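Nascent polypeptide-associated complex subunit alpha-like UBA domain-containing protein (PDB 5NNP) binds an N-terminal acetyltransferase-like protein through its HYPK-type UBA domain and, as in HYPK relatives, probably regulates N-terminal acetylation. Local coordinates at residues K30-D33 / K38-K41. Sequence-based numbering, arbitrary orientation.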
ATOM      1  N   LYS C  30      20.474 -29.562  -6.205  1.00 52.65           N
ATOM      2  CA  LYS C  30      20.673 -29.788  -7.635  1.00 59.18           C
ATOM      3  C   LYS C  30      21.339 -28.550  -8.244  1.00 62.03           C
ATOM      4  O   LYS C  30      22.054 -28.634  -9.243  1.00 69.85           O
ATOM      5  CB  LYS C  30      19.346 -30.116  -8.350  1.00 71.07           C
ATOM      6  CG  LYS C  30      19.533 -30.720  -9.761  1.00 82.50           C
ATOM      7  CD  LYS C  30      18.252 -30.741 -10.630  1.00 92.30           C
ATOM      8  CE  LYS C  30      18.566 -31.062 -12.115  1.00 78.86           C
ATOM      9  NZ  LYS C  30      17.372 -31.118 -13.023  1.00 76.07           N
ATOM     10  N   ALA C  31      21.115 -27.405  -7.615  1.00 59.59           N
ATOM     11  CA  ALA C  31      21.681 -26.146  -8.072  1.00 56.04           C
ATOM     12  C   ALA C  31      23.182 -26.092  -7.839  1.00 61.98           C
ATOM     13  O   ALA C  31      23.877 -25.245  -8.389  1.00 69.52           O
ATOM     14  CB  ALA C  31      21.006 -25.002  -7.367  1.00 46.65           C
ATOM     15  N   HIS C  32      23.679 -27.000  -7.012  1.00 56.29           N
ATOM     16  CA  HIS C  32      25.084 -26.995  -6.645  1.00 57.37           C
ATOM     17  C   HIS C  32      25.720 -28.347  -6.907  1.00 65.30           C
ATOM     18  O   HIS C  32      26.702 -28.719  -6.263  1.00 64.47           O
ATOM     19  CB  HIS C  32      25.242 -26.597  -5.180  1.00 53.90           C
ATOM     20  CG  HIS C  32      24.878 -25.174  -4.909  1.00 54.33           C
ATOM     21  ND1 HIS C  32      25.801 -24.151  -4.963  1.00 57.94           N
ATOM     22  CD2 HIS C  32      23.692 -24.596  -4.605  1.00 48.60           C
ATOM     23  CE1 HIS C  32      25.201 -23.005  -4.693  1.00 51.43           C
ATOM     24  NE2 HIS C  32      23.921 -23.248  -4.471  1.00 48.92           N
ATOM     25  N   ASP C  33      25.141 -29.068  -7.865  1.00 75.57           N
ATOM     26  CA  ASP C  33      25.627 -30.381  -8.277  1.00 80.31           C
ATOM     27  C   ASP C  33      25.691 -31.351  -7.116  1.00 72.40           C
ATOM     28  O   ASP C  33      26.692 -32.037  -6.937  1.00 73.47           O
ATOM     29  CB  ASP C  33      27.007 -30.265  -8.928  1.00 89.82           C
ATOM     30  CG  ASP C  33      26.989 -29.409 -10.183  1.00103.80           C
ATOM     31  OD1 ASP C  33      26.168 -28.466 -10.264  1.00109.09           O
ATOM     32  OD2 ASP C  33      27.799 -29.681 -11.091  1.00109.51           O
ATOM     33  N   LYS C  38      28.620 -27.155  -0.378  1.00 56.25           N
ATOM     34  CA  LYS C  38      28.609 -25.974  -1.222  1.00 58.14           C
ATOM     35  C   LYS C  38      27.235 -25.309  -1.131  1.00 64.25           C
ATOM     36  O   LYS C  38      27.133 -24.088  -0.966  1.00 69.72           O
ATOM     37  CB  LYS C  38      28.961 -26.324  -2.669  1.00 57.53           C
ATOM     38  CG  LYS C  38      29.225 -25.116  -3.545  1.00 61.35           C
ATOM     39  CD  LYS C  38      29.226 -25.499  -5.020  1.00 74.15           C
ATOM     40  CE  LYS C  38      29.204 -24.266  -5.914  1.00 79.57           C
ATOM     41  NZ  LYS C  38      29.015 -24.642  -7.338  1.00 85.71           N
ATOM     42  N   ALA C  39      26.177 -26.109  -1.210  1.00 61.80           N
ATOM     43  CA  ALA C  39      24.817 -25.562  -1.176  1.00 57.62           C
ATOM     44  C   ALA C  39      24.509 -24.842   0.148  1.00 58.25           C
ATOM     45  O   ALA C  39      23.962 -23.741   0.145  1.00 61.12           O
ATOM     46  CB  ALA C  39      23.797 -26.664  -1.433  1.00 49.32           C
ATOM     47  N   MET C  40      24.863 -25.457   1.275  1.00 53.56           N
ATOM     48  CA  MET C  40      24.627 -24.846   2.584  1.00 49.44           C
ATOM     49  C   MET C  40      25.404 -23.538   2.771  1.00 56.86           C
ATOM     50  O   MET C  40      24.897 -22.578   3.353  1.00 54.84           O
ATOM     51  CB  MET C  40      24.997 -25.819   3.710  1.00 56.82           C
ATOM     52  CG  MET C  40      24.032 -26.988   3.905  1.00 59.53           C
ATOM     53  SD  MET C  40      24.437 -27.966   5.365  1.00 54.07           S
ATOM     54  CE  MET C  40      25.837 -28.917   4.796  1.00 47.63           C
ATOM     55  N   LYS C  41      26.640 -23.500   2.285  1.00 58.58           N
ATOM     56  CA  LYS C  41      27.443 -22.289   2.392  1.00 56.28           C
ATOM     57  C   LYS C  41      26.854 -21.158   1.540  1.00 60.34           C
ATOM     58  O   LYS C  41      26.856 -19.996   1.943  1.00 61.16           O
ATOM     59  CB  LYS C  41      28.888 -22.566   1.977  1.00 55.27           C
ATOM     60  CG  LYS C  41      29.687 -23.409   2.957  1.00 57.14           C
ATOM     61  CD  LYS C  41      31.138 -23.484   2.506  1.00 55.79           C
ATOM     62  CE  LYS C  41      32.046 -24.068   3.562  1.00 59.21           C
ATOM     63  NZ  LYS C  41      33.462 -23.819   3.194  1.00 66.12           N
TER
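In the three-helix, C-terminal UBA domain of this HYPK-like protein, His-32, in the loop joining helix 22-30 to helix 36-43, leans against Lys-38 and Ala-39 in the first turn of helix 36-43. The imidazole presents one face to the helix backbone: CA of Ala-39 sits 3.9 Å from the ring centroid, 18° off the normal, a CH-pi contact, and the carbonyl O of Lys-38 lies over the same face near the rim. CB of Ala-39 adds to this, 3.8 Å from CD2 of His-32. With CG of His-32 anti to the carbonyl carbon (chi1 -68°), the ring swings across to the helix. The ND1 edge meets the extended Lys-38 chain, which crosses the histidine side chain at about a right angle; CE of Lys-38 lies in the ring plane, 3.5 Å from ND1 of His-32. The contact is one of van der Waals packing and CH-pi; NZ of Lys-38 stays 4.0 Å from ND1 of His-32, so a protonated ring would probably be disfavoured there. A type I beta turn from Lys-30 to Asp-33 carries the histidine out of helix 22-30. At the end of the loop, OD1 of Asp-35 accepts a hydrogen bond from N of Lys-38; Met-40 packs on Leu-13 and Leu-14 of helix 8-18 and on Val-734 of the acetyltransferase-like chain.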